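Local coordinates for DUF3201 domain-containing protein (Pyrococcus furiosus, PDB 1YB3) that is of unknown function but, as a DUF3201 family member, folds into a seven-stranded antiparallel sheet with helices packed against it, at residues A[51-55]-A[78-82]; A[88-92]-A[137-143]; A[94-99]-A[144-148]; A[103-107]-A[164-168]. All blocks are in the same frame, centred on the assembly; numbering follows the deposited sequence.

How the contacts relate
Contact 3 is the core of the set: all its touching residues are buried and every contact across it is apolar. The other three are partly buried and mix apolar with polar work. Contacts 2 and 3 sit side by side where strands 82-90 and 144-150 are neighbours in the main sheet; contact 2 joins the strand ends through a backbone bond, a lysine chain and two close acids, contact 3 packs aromatic rings inside. Contact 4 shares helix 96-105 with contact 3, pairing it with helix 155-171, and adds an arginine at its edge. Contact 1, on the other side of the chain's centre from contacts 3 and 4, is a small amide-and-water link from a hairpin turn.

Contact 1: A[51-55]-A[78-82]; sequences YLYID and ATPQG
One side-chain amide, that of Q81, deals with both backbone polar groups of Y53. Its NE2 donates to Y53 O at 2.8 Å, a bent bond (138° at the hydrogen) in which the nitrogen sits above the carbonyl plane. Its other end, OE1, takes a hydrogen from a water that in turn accepts from Y53 N, so the amide bridges the residue directly at one end and through water at the other. With NE2 and OE1 both engaged, the rotation of the amide is fixed. Q81 reaches this far because its chain runs extended beyond CG. Coming from the opposite direction, L52 lays its CD1 alongside that chain, 3.7 Å from Q81 CD, and also 4.0 Å from T79 OG1; the methyl packs against the amide end of Q81.

Q81 rides on a type I turn from T79 to G82, the two-residue tip of a beta hairpin. T79 swings OG1 between its own N and carbonyl carbon (chi1 67°), where it accepts from Q81 N at 3.1 Å: an ST turn. A valine in place of T79 lacks that hydroxyl and would probably leave Q81 N without this acceptor and the turn freer to shift. G82 closes the hairpin at backbone angles where a side chain would collide with the carbonyl oxygen of Q81.

Strand 51-54 pairs with 57-60 through L52 and E59, while A78 and P80 rest on I21 of helix 11-35, so the contact ties the small two-stranded sheet to a hairpin of the main one.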
loop_
_atom_site.group_PDB
_atom_site.type_symbol
_atom_site.label_atom_id
_atom_site.label_comp_id
_atom_site.label_asym_id
_atom_site.label_seq_id
_atom_site.Cartn_x
_atom_site.Cartn_y
_atom_site.Cartn_z
ATOM N N TYR A 51 -8.970 6.546 4.596
ATOM C CA TYR A 51 -8.258 7.380 5.548
ATOM C C TYR A 51 -6.787 7.471 5.148
ATOM O O TYR A 51 -6.240 6.527 4.548
ATOM C CB TYR A 51 -8.340 6.793 6.964
ATOM C CG TYR A 51 -9.663 6.964 7.695
ATOM C CD1 TYR A 51 -9.745 7.750 8.855
ATOM C CD2 TYR A 51 -10.814 6.320 7.250
ATOM C CE1 TYR A 51 -10.958 7.889 9.549
ATOM C CE2 TYR A 51 -12.029 6.464 7.931
ATOM C CZ TYR A 51 -12.078 7.243 9.081
ATOM O OH TYR A 51 -13.268 7.381 9.751
ATOM N N LEU A 52 -6.137 8.575 5.500
ATOM C CA LEU A 52 -4.681 8.620 5.429
ATOM C C LEU A 52 -4.092 9.158 6.723
ATOM O O LEU A 52 -4.758 9.866 7.488
ATOM C CB LEU A 52 -4.175 9.375 4.187
ATOM C CG LEU A 52 -4.103 10.899 4.222
ATOM C CD1 LEU A 52 -3.380 11.434 2.983
ATOM C CD2 LEU A 52 -5.488 11.490 4.332
ATOM N N TYR A 53 -2.849 8.777 6.977
ATOM C CA TYR A 53 -2.168 9.134 8.194
ATOM C C TYR A 53 -1.440 10.456 7.982
ATOM O O TYR A 53 -0.367 10.492 7.365
ATOM C CB TYR A 53 -1.187 8.021 8.582
ATOM C CG TYR A 53 -0.743 8.049 10.031
ATOM C CD1 TYR A 53 -1.618 7.696 11.061
ATOM C CD2 TYR A 53 0.562 8.412 10.369
ATOM C CE1 TYR A 53 -1.207 7.713 12.396
ATOM C CE2 TYR A 53 0.987 8.432 11.694
ATOM C CZ TYR A 53 0.096 8.085 12.702
ATOM O OH TYR A 53 0.519 8.107 14.014
ATOM N N ILE A 54 -2.037 11.539 8.482
ATOM C CA ILE A 54 -1.432 12.882 8.373
ATOM C C ILE A 54 -1.081 13.429 9.739
ATOM O O ILE A 54 -1.936 13.477 10.636
ATOM C CB ILE A 54 -2.364 13.941 7.732
ATOM C CG1 ILE A 54 -3.247 13.352 6.645
ATOM C CG2 ILE A 54 -1.535 15.140 7.215
ATOM C CD1 ILE A 54 -4.448 14.226 6.338
ATOM N N ASP A 55 0.178 13.852 9.881
ATOM C CA ASP A 55 0.679 14.487 11.106
ATOM C C ASP A 55 0.246 13.751 12.384
ATOM O O ASP A 55 -0.273 14.359 13.328
ATOM C CB ASP A 55 0.282 15.977 11.143
ATOM C CG ASP A 55 0.651 16.717 9.857
ATOM O OD1 ASP A 55 1.743 16.456 9.302
ATOM O OD2 ASP A 55 -0.150 17.562 9.398
ATOM N N ALA A 78 -2.708 6.867 -5.647
ATOM C CA ALA A 78 -2.046 8.079 -5.166
ATOM C C ALA A 78 -3.042 8.847 -4.343
ATOM O O ALA A 78 -4.263 8.785 -4.601
ATOM C CB ALA A 78 -1.551 8.936 -6.323
ATOM N N THR A 79 -2.519 9.528 -3.333
ATOM C CA THR A 79 -3.296 10.471 -2.513
ATOM C C THR A 79 -2.478 11.770 -2.532
ATOM O O THR A 79 -1.409 11.833 -3.133
ATOM C CB THR A 79 -3.365 10.000 -1.054
ATOM O OG1 THR A 79 -2.056 10.081 -0.499
ATOM C CG2 THR A 79 -3.914 8.536 -0.927
ATOM N N PRO A 80 -2.966 12.834 -1.867
ATOM C CA PRO A 80 -2.127 14.044 -1.828
ATOM C C PRO A 80 -0.721 13.842 -1.224
ATOM O O PRO A 80 0.161 14.695 -1.398
ATOM C CB PRO A 80 -2.962 15.011 -0.977
ATOM C CG PRO A 80 -4.393 14.562 -1.208
ATOM C CD PRO A 80 -4.273 13.050 -1.212
ATOM N N GLN A 81 -0.520 12.722 -0.529
ATOM C CA GLN A 81 0.817 12.369 0.017
ATOM C C GLN A 81 1.765 11.793 -1.032
ATOM O O GLN A 81 3.005 11.864 -0.885
ATOM C CB GLN A 81 0.693 11.366 1.157
ATOM C CG GLN A 81 0.259 11.953 2.489
ATOM C CD GLN A 81 0.221 10.908 3.606
ATOM O OE1 GLN A 81 -0.118 9.747 3.379
ATOM N NE2 GLN A 81 0.571 11.325 4.808
ATOM N N GLY A 82 1.187 11.221 -2.083
ATOM C CA GLY A 82 1.974 10.557 -3.134
ATOM C C GLY A 82 1.474 9.161 -3.466
ATOM O O GLY A 82 0.337 8.801 -3.149
HETATM O O HOH W 1 -1.330 7.771 4.896
#

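Contact 2: A[88-92]-A[137-143]; sequences AFPKE and IVNSDEE
K91 and E143 bury most of the surface here, at a spot where strand 82-90 has just ended and the loop from helix 130-138 is about to enter strand 144-150, its antiparallel neighbour in the sheet. K91 N donates to E143 O at 2.8 Å, a nearly straight bond that carries the strand pairing one step past the sheet's regular end. The same carbonyl oxygen also meets P90 CA in a CA-H...O contact.

From there the K91 side chain runs along the loop. CG lies anti to the backbone N (chi1 178°), which sends the aliphatic part past I137 in the opposite sense, with K91 CD 3.8 Å from I137 CG2. CD is also 3.5 Å from E142 O. The chain then bends at chi3, and NZ comes to rest 3.8 Å from S140 O, near the loop carbonyls without a bond to this one. It is the methylenes that do most of the packing.

E143 starts away from the strand but bends back at chi2, so its carboxylate ends beside P90, with OE2 3.6 Å from P90 CB. E92 brings its own carboxylate to the same place, the two groups nearly coplanar, and E92 OE1 stands 2.7 Å from E143 OE2. Such closeness of two acids would probably raise the pKa of one of them.

I137 also packs on F121 of strand 120-123. An ST turn at S140 braces the loop: its OG accepts from E142 N and donates to I137 O at 2.7 Å.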
loop_
_atom_site.group_PDB
_atom_site.type_symbol
_atom_site.label_atom_id
_atom_site.label_comp_id
_atom_site.label_asym_id
_atom_site.label_seq_id
_atom_site.Cartn_x
_atom_site.Cartn_y
_atom_site.Cartn_z
ATOM N N ALA A 88 -2.939 -7.526 0.020
ATOM C CA ALA A 88 -3.648 -8.224 1.096
ATOM C C ALA A 88 -3.397 -9.709 0.952
ATOM O O ALA A 88 -3.509 -10.256 -0.164
ATOM C CB ALA A 88 -5.143 -7.939 1.017
ATOM N N PHE A 89 -3.112 -10.373 2.072
ATOM C CA PHE A 89 -2.919 -11.819 2.084
ATOM C C PHE A 89 -3.722 -12.452 3.233
ATOM O O PHE A 89 -3.821 -11.842 4.312
ATOM C CB PHE A 89 -1.445 -12.176 2.254
ATOM C CG PHE A 89 -0.545 -11.627 1.168
ATOM C CD1 PHE A 89 -0.622 -12.125 -0.137
ATOM C CD2 PHE A 89 0.402 -10.649 1.458
ATOM C CE1 PHE A 89 0.222 -11.610 -1.145
ATOM C CE2 PHE A 89 1.249 -10.155 0.464
ATOM C CZ PHE A 89 1.147 -10.643 -0.838
ATOM N N PRO A 90 -4.282 -13.665 3.011
ATOM C CA PRO A 90 -4.929 -14.367 4.128
ATOM C C PRO A 90 -3.932 -14.660 5.252
ATOM O O PRO A 90 -2.805 -15.081 5.008
ATOM C CB PRO A 90 -5.434 -15.676 3.494
ATOM C CG PRO A 90 -5.456 -15.437 2.030
ATOM C CD PRO A 90 -4.340 -14.449 1.760
ATOM N N LYS A 91 -4.364 -14.432 6.490
ATOM C CA LYS A 91 -3.527 -14.630 7.668
ATOM C C LYS A 91 -2.844 -16.011 7.682
ATOM O O LYS A 91 -1.674 -16.123 8.046
ATOM C CB LYS A 91 -4.391 -14.419 8.932
ATOM C CG LYS A 91 -3.709 -14.618 10.275
ATOM C CD LYS A 91 -4.640 -14.207 11.450
ATOM C CE LYS A 91 -5.798 -15.180 11.671
ATOM N NZ LYS A 91 -6.544 -14.908 12.959
ATOM N N GLU A 92 -3.570 -17.052 7.278
ATOM C CA GLU A 92 -3.049 -18.431 7.355
ATOM C C GLU A 92 -1.878 -18.693 6.401
ATOM O O GLU A 92 -1.145 -19.661 6.574
ATOM C CB GLU A 92 -4.163 -19.473 7.157
ATOM C CG GLU A 92 -4.754 -19.545 5.751
ATOM C CD GLU A 92 -5.967 -18.641 5.550
ATOM O OE1 GLU A 92 -6.275 -17.801 6.436
ATOM O OE2 GLU A 92 -6.620 -18.780 4.490
ATOM N N ILE A 137 -1.267 -9.937 15.234
ATOM C CA ILE A 137 -2.002 -10.591 14.150
ATOM C C ILE A 137 -2.640 -11.925 14.604
ATOM O O ILE A 137 -3.830 -12.175 14.360
ATOM C CB ILE A 137 -1.086 -10.814 12.900
ATOM C CG1 ILE A 137 -0.678 -9.458 12.295
ATOM C CG2 ILE A 137 -1.791 -11.695 11.866
ATOM C CD1 ILE A 137 0.512 -9.522 11.296
ATOM N N VAL A 138 -1.831 -12.770 15.250
ATOM C CA VAL A 138 -2.287 -14.071 15.780
ATOM C C VAL A 138 -3.476 -13.906 16.737
ATOM O O VAL A 138 -4.453 -14.648 16.647
ATOM C CB VAL A 138 -1.121 -14.861 16.454
ATOM C CG1 VAL A 138 -1.640 -16.033 17.297
ATOM C CG2 VAL A 138 -0.125 -15.361 15.398
ATOM N N ASN A 139 -3.391 -12.903 17.611
ATOM C CA ASN A 139 -4.422 -12.626 18.628
ATOM C C ASN A 139 -5.602 -11.767 18.146
ATOM O O ASN A 139 -6.485 -11.409 18.938
ATOM C CB ASN A 139 -3.770 -11.979 19.861
ATOM C CG ASN A 139 -2.691 -12.859 20.480
ATOM O OD1 ASN A 139 -2.610 -14.053 20.197
ATOM N ND2 ASN A 139 -1.852 -12.267 21.319
ATOM N N SER A 140 -5.626 -11.449 16.853
ATOM C CA SER A 140 -6.654 -10.568 16.289
ATOM C C SER A 140 -7.850 -11.337 15.729
ATOM O O SER A 140 -7.843 -12.570 15.686
ATOM C CB SER A 140 -6.049 -9.704 15.179
ATOM O OG SER A 140 -5.871 -10.479 14.000
ATOM N N ASP A 141 -8.866 -10.591 15.299
ATOM C CA ASP A 141 -10.046 -11.145 14.635
ATOM C C ASP A 141 -10.009 -10.871 13.116
ATOM O O ASP A 141 -11.046 -10.895 12.447
ATOM C CB ASP A 141 -11.317 -10.521 15.242
ATOM C CG ASP A 141 -11.373 -9.010 15.047
ATOM O OD1 ASP A 141 -10.320 -8.351 15.223
ATOM O OD2 ASP A 141 -12.466 -8.479 14.716
ATOM N N GLU A 142 -8.815 -10.617 12.579
ATOM C CA GLU A 142 -8.687 -10.186 11.181
ATOM C C GLU A 142 -8.183 -11.327 10.283
ATOM O O GLU A 142 -7.155 -11.940 10.573
ATOM C CB GLU A 142 -7.780 -8.950 11.080
ATOM C CG GLU A 142 -8.290 -7.687 11.828
ATOM C CD GLU A 142 -9.523 -7.051 11.205
ATOM O OE1 GLU A 142 -9.612 -6.962 9.966
ATOM O OE2 GLU A 142 -10.419 -6.620 11.962
ATOM N N GLU A 143 -8.926 -11.617 9.215
ATOM C CA GLU A 143 -8.570 -12.693 8.284
ATOM C C GLU A 143 -7.594 -12.238 7.183
ATOM O O GLU A 143 -6.675 -12.977 6.833
ATOM C CB GLU A 143 -9.831 -13.312 7.670
ATOM C CG GLU A 143 -9.614 -14.238 6.458
ATOM C CD GLU A 143 -8.692 -15.430 6.731
ATOM O OE1 GLU A 143 -8.412 -15.750 7.916
ATOM O OE2 GLU A 143 -8.250 -16.052 5.741
#

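Contact 3: A[94-99]-A[144-148]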
loop_
_atom_site.group_PDB
_atom_site.type_symbol
_atom_site.label_atom_id
_atom_site.label_comp_id
_atom_site.label_asym_id
_atom_site.label_seq_id
_atom_site.Cartn_x
_atom_site.Cartn_y
_atom_site.Cartn_z
ATOM N N LEU A 94 0.510 -16.383 6.002
ATOM C CA LEU A 94 1.629 -15.616 6.518
ATOM C C LEU A 94 2.429 -16.365 7.579
ATOM O O LEU A 94 2.068 -17.474 7.991
ATOM C CB LEU A 94 1.142 -14.266 7.051
ATOM C CG LEU A 94 0.401 -13.433 6.001
ATOM C CD1 LEU A 94 -0.211 -12.228 6.664
ATOM C CD2 LEU A 94 1.316 -13.032 4.832
ATOM N N SER A 95 3.530 -15.755 8.002
ATOM C CA SER A 95 4.411 -16.353 8.984
ATOM C C SER A 95 5.164 -15.228 9.658
ATOM O O SER A 95 5.272 -14.129 9.097
ATOM C CB SER A 95 5.389 -17.318 8.299
ATOM O OG SER A 95 6.208 -16.633 7.366
ATOM N N LYS A 96 5.688 -15.504 10.853
ATOM C CA LYS A 96 6.482 -14.538 11.593
ATOM C C LYS A 96 7.656 -14.026 10.751
ATOM O O LYS A 96 7.939 -12.824 10.749
ATOM C CB LYS A 96 6.973 -15.152 12.915
ATOM C CG LYS A 96 7.848 -14.240 13.773
ATOM C CD LYS A 96 8.335 -15.002 15.013
ATOM C CE LYS A 96 9.779 -14.661 15.352
ATOM N NZ LYS A 96 10.359 -15.549 16.418
ATOM N N GLU A 97 8.315 -14.931 10.023
ATOM C CA GLU A 97 9.490 -14.548 9.222
ATOM C C GLU A 97 9.150 -13.583 8.082
ATOM O O GLU A 97 9.900 -12.643 7.824
ATOM C CB GLU A 97 10.267 -15.754 8.684
ATOM C CG GLU A 97 11.717 -15.383 8.334
ATOM C CD GLU A 97 12.493 -16.499 7.667
ATOM O OE1 GLU A 97 12.101 -17.679 7.799
ATOM O OE2 GLU A 97 13.513 -16.189 7.013
ATOM N N PHE A 98 8.019 -13.812 7.409
ATOM C CA PHE A 98 7.586 -12.864 6.368
ATOM C C PHE A 98 7.380 -11.469 6.971
ATOM O O PHE A 98 7.873 -10.481 6.442
ATOM C CB PHE A 98 6.319 -13.328 5.667
ATOM C CG PHE A 98 5.805 -12.340 4.641
ATOM C CD1 PHE A 98 6.475 -12.160 3.422
ATOM C CD2 PHE A 98 4.673 -11.572 4.907
ATOM C CE1 PHE A 98 6.012 -11.251 2.472
ATOM C CE2 PHE A 98 4.192 -10.652 3.965
ATOM C CZ PHE A 98 4.865 -10.488 2.739
ATOM N N ILE A 99 6.676 -11.409 8.096
ATOM C CA ILE A 99 6.448 -10.151 8.808
ATOM C C ILE A 99 7.769 -9.436 9.146
ATOM O O ILE A 99 7.917 -8.237 8.880
ATOM C CB ILE A 99 5.616 -10.379 10.110
ATOM C CG1 ILE A 99 4.288 -11.099 9.811
ATOM C CG2 ILE A 99 5.447 -9.079 10.890
ATOM C CD1 ILE A 99 3.419 -10.489 8.737
HETATM N N MSE A 144 -7.811 -11.041 6.647
HETATM C CA MSE A 144 -6.951 -10.497 5.573
HETATM C C MSE A 144 -6.019 -9.448 6.171
HETATM O O MSE A 144 -6.476 -8.533 6.875
HETATM C CB MSE A 144 -7.809 -9.871 4.462
HETATM C CG MSE A 144 -8.786 -10.839 3.790
HETATM SE SE MSE A 144 -7.848 -12.293 2.871
HETATM C CE MSE A 144 -6.721 -11.208 1.749
ATOM N N ILE A 145 -4.718 -9.581 5.913
ATOM C CA ILE A 145 -3.733 -8.639 6.437
ATOM C C ILE A 145 -3.144 -7.864 5.266
ATOM O O ILE A 145 -2.676 -8.471 4.303
ATOM C CB ILE A 145 -2.576 -9.349 7.203
ATOM C CG1 ILE A 145 -3.109 -10.378 8.238
ATOM C CG2 ILE A 145 -1.586 -8.333 7.815
ATOM C CD1 ILE A 145 -4.152 -9.825 9.258
ATOM N N ASN A 146 -3.179 -6.535 5.366
ATOM C CA ASN A 146 -2.698 -5.639 4.320
ATOM C C ASN A 146 -1.328 -5.089 4.648
ATOM O O ASN A 146 -1.047 -4.712 5.803
ATOM C CB ASN A 146 -3.652 -4.459 4.142
ATOM C CG ASN A 146 -4.998 -4.874 3.631
ATOM O OD1 ASN A 146 -5.211 -4.976 2.434
ATOM N ND2 ASN A 146 -5.938 -5.096 4.547
ATOM N N PHE A 147 -0.468 -5.012 3.618
ATOM C CA PHE A 147 0.879 -4.472 3.730
ATOM C C PHE A 147 0.947 -3.331 2.736
ATOM O O PHE A 147 0.872 -3.570 1.534
ATOM C CB PHE A 147 1.901 -5.553 3.343
ATOM C CG PHE A 147 1.864 -6.744 4.258
ATOM C CD1 PHE A 147 2.773 -6.858 5.316
ATOM C CD2 PHE A 147 0.853 -7.718 4.107
ATOM C CE1 PHE A 147 2.702 -7.951 6.209
ATOM C CE2 PHE A 147 0.763 -8.798 4.982
ATOM C CZ PHE A 147 1.695 -8.916 6.041
ATOM N N GLU A 148 1.013 -2.100 3.243
ATOM C CA GLU A 148 1.010 -0.888 2.414
ATOM C C GLU A 148 2.360 -0.174 2.498
ATOM O O GLU A 148 2.891 0.040 3.588
ATOM C CB GLU A 148 -0.120 0.098 2.832
ATOM C CG GLU A 148 0.008 1.446 2.135
ATOM C CD GLU A 148 -1.127 2.438 2.455
ATOM O OE1 GLU A 148 -2.225 1.975 2.841
ATOM O OE2 GLU A 148 -0.923 3.662 2.303
#
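F147 reaches from strand 144-150 into the pocket formed by L94, F98 and I99, and its side chain can be followed outward atom by atom. CB comes first, packed against F165 of helix 155-171. The first torsion (chi1 -63°) then carries CG to the side of the backbone N, opposite the carbonyl carbon, and turns the ring toward helix 96-105. Farther out, one rim carbon, F147 CE2, comes 3.9 Å from L94 CD1, which lies in the ring plane at the edge. Across the ring, F147 CE1 is 3.7 Å from I99 CD1, likewise an edge contact. The tip, CZ, is the most crowded atom: I99 CD1 approaches it to 3.6 Å, and F98 CE2 stands over it at 3.7 Å.

That last contact belongs to a T-shaped pair. F98 points the edge of its ring at one face of F147, offset toward the rim, with centroids 5.3 Å apart and planes at 74°. F147 thus has methyls at two places on its edge and an aromatic rim over one face. L94 does double duty, since the same CD1 lies 3.8 Å from I145 CB.

The helix begins just here: S95 is its N-cap, its OG taking a weak bond from F98 N. F98 makes a second edge-to-face pair with Y172, and L94 also packs on F89 of strand 82-90 and W134 of helix 130-138.

Every group that crosses is hydrocarbon, so the start of the helix is held to the sheet by shape and burial, while the polar bonds stay within each partner: the S95 cap at the helix start, the backbone pairing in the sheet.

Contact 4: A[103-107]-A[164-168]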
loop_
_atom_site.group_PDB
_atom_site.type_symbol
_atom_site.label_atom_id
_atom_site.label_comp_id
_atom_site.label_asym_id
_atom_site.label_seq_id
_atom_site.Cartn_x
_atom_site.Cartn_y
_atom_site.Cartn_z
ATOM N N ILE A 103 9.087 -5.777 7.304
ATOM C CA ILE A 103 9.427 -4.632 8.137
ATOM C C ILE A 103 10.840 -4.103 7.831
ATOM O O ILE A 103 11.067 -2.887 7.799
ATOM C CB ILE A 103 9.239 -4.960 9.642
ATOM C CG1 ILE A 103 7.741 -5.105 9.933
ATOM C CG2 ILE A 103 9.908 -3.888 10.538
ATOM C CD1 ILE A 103 7.426 -5.641 11.337
ATOM N N ARG A 104 11.777 -5.015 7.581
ATOM C CA ARG A 104 13.158 -4.617 7.271
ATOM C C ARG A 104 13.335 -4.124 5.839
ATOM O O ARG A 104 14.308 -3.428 5.549
ATOM C CB ARG A 104 14.148 -5.765 7.564
ATOM C CG ARG A 104 14.224 -6.152 9.064
ATOM C CD ARG A 104 15.036 -7.433 9.272
ATOM N N ALA A 105 12.379 -4.458 4.964
ATOM C CA ALA A 105 12.512 -4.236 3.516
ATOM C C ALA A 105 12.007 -2.882 3.008
ATOM O O ALA A 105 12.408 -2.437 1.919
ATOM C CB ALA A 105 11.830 -5.380 2.746
ATOM N N PHE A 106 11.091 -2.257 3.753
ATOM C CA PHE A 106 10.421 -1.026 3.289
ATOM C C PHE A 106 10.408 0.060 4.342
ATOM O O PHE A 106 10.323 -0.234 5.540
ATOM C CB PHE A 106 8.994 -1.356 2.802
ATOM C CG PHE A 106 8.988 -2.377 1.707
ATOM C CD1 PHE A 106 9.309 -2.004 0.397
ATOM C CD2 PHE A 106 8.757 -3.733 1.991
ATOM C CE1 PHE A 106 9.363 -2.960 -0.634
ATOM C CE2 PHE A 106 8.807 -4.692 0.968
ATOM C CZ PHE A 106 9.122 -4.305 -0.349
ATOM N N GLU A 107 10.508 1.305 3.886
ATOM C CA GLU A 107 10.580 2.456 4.784
ATOM C C GLU A 107 9.209 2.876 5.348
ATOM O O GLU A 107 8.961 2.684 6.534
ATOM C CB GLU A 107 11.284 3.639 4.103
ATOM C CG GLU A 107 11.386 4.871 4.982
ATOM C CD GLU A 107 12.086 6.023 4.297
ATOM O OE1 GLU A 107 13.249 5.834 3.868
ATOM O OE2 GLU A 107 11.486 7.127 4.194
ATOM N N ARG A 164 10.547 -5.155 -5.634
ATOM C CA ARG A 164 11.114 -5.732 -4.406
ATOM C C ARG A 164 10.043 -6.463 -3.583
ATOM O O ARG A 164 10.292 -7.525 -3.029
ATOM C CB ARG A 164 11.863 -4.687 -3.565
ATOM C CG ARG A 164 13.169 -4.188 -4.233
ATOM C CD ARG A 164 13.849 -3.079 -3.429
ATOM N NE ARG A 164 14.504 -3.586 -2.232
ATOM C CZ ARG A 164 14.051 -3.426 -0.990
ATOM N NH1 ARG A 164 12.915 -2.773 -0.769
ATOM N NH2 ARG A 164 14.739 -3.920 0.040
ATOM N N PHE A 165 8.839 -5.890 -3.522
ATOM C CA PHE A 165 7.791 -6.532 -2.783
ATOM C C PHE A 165 7.384 -7.864 -3.411
ATOM O O PHE A 165 7.238 -8.888 -2.716
ATOM C CB PHE A 165 6.565 -5.603 -2.644
ATOM C CG PHE A 165 5.541 -6.131 -1.670
ATOM C CD1 PHE A 165 5.612 -5.775 -0.311
ATOM C CD2 PHE A 165 4.553 -7.030 -2.091
ATOM C CE1 PHE A 165 4.695 -6.295 0.608
ATOM C CE2 PHE A 165 3.614 -7.560 -1.168
ATOM C CZ PHE A 165 3.687 -7.174 0.182
ATOM N N ILE A 166 7.209 -7.851 -4.731
ATOM C CA ILE A 166 6.821 -9.072 -5.457
ATOM C C ILE A 166 7.888 -10.167 -5.272
ATOM O O ILE A 166 7.550 -11.322 -5.008
ATOM C CB ILE A 166 6.497 -8.783 -6.955
ATOM C CG1 ILE A 166 5.162 -8.023 -7.064
ATOM C CG2 ILE A 166 6.431 -10.086 -7.762
ATOM C CD1 ILE A 166 4.906 -7.348 -8.424
ATOM N N GLU A 167 9.150 -9.777 -5.336
ATOM C CA GLU A 167 10.264 -10.727 -5.187
ATOM C C GLU A 167 10.281 -11.320 -3.763
ATOM O O GLU A 167 10.470 -12.527 -3.587
ATOM C CB GLU A 167 11.586 -10.064 -5.577
ATOM C CG GLU A 167 11.641 -9.744 -7.078
ATOM C CD GLU A 167 12.770 -8.789 -7.486
ATOM O OE1 GLU A 167 13.372 -8.114 -6.604
ATOM O OE2 GLU A 167 13.018 -8.706 -8.718
ATOM N N LEU A 168 10.030 -10.482 -2.755
ATOM C CA LEU A 168 9.953 -10.976 -1.381
ATOM C C LEU A 168 8.761 -11.930 -1.228
ATOM O O LEU A 168 8.879 -13.005 -0.635
ATOM C CB LEU A 168 9.838 -9.809 -0.408
ATOM C CG LEU A 168 9.607 -10.159 1.057
ATOM C CD1 LEU A 168 10.753 -10.995 1.662
ATOM C CD2 LEU A 168 9.378 -8.864 1.858
#
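F106 sits at the apolar centre, its ring pushed against the backbone and ring of F165. F106 CZ touches F165 CA at 3.6 Å, and F106 CE2 meets F165 CD1 at the same distance, at the edge of the F165 ring. The two rings lie obliquely, planes at 43°, and the side chains cross at about a right angle. CG of F106 lies anti to the carbonyl carbon (chi1 -58°), and this brings a ring that starts off to one side back toward helix 155-171. L168 adds its CD2 at the edge of the F106 ring, 4.3 Å from CE2, and also reaches A105 CB at 4.4 Å.

Outward from this the contact turns polar. R164 slides past F106 in the opposite direction, bends at chi3, and brings NH1 to within 3.6 Å of F106 CE1. The guanidinium then meets A105 O, which lies in its plane: NH1 donates at 2.8 Å in a nearly straight bond (166°), and NH2 adds a weak one. A105 is the last residue of helix 96-105, so this positive group stands at the helix's C-terminal end, where it would be favoured by the helix dipole. NH1 also forms a salt bridge with E161. A leucine in place of R164 would probably leave A105 O without these donors and E161 without its positive partner.

F165 meets F87 of strand 82-90, and F106 packs on V149 of strand 144-150. This is an alpha+beta arrangement, two helices packed together on one face of an antiparallel sheet.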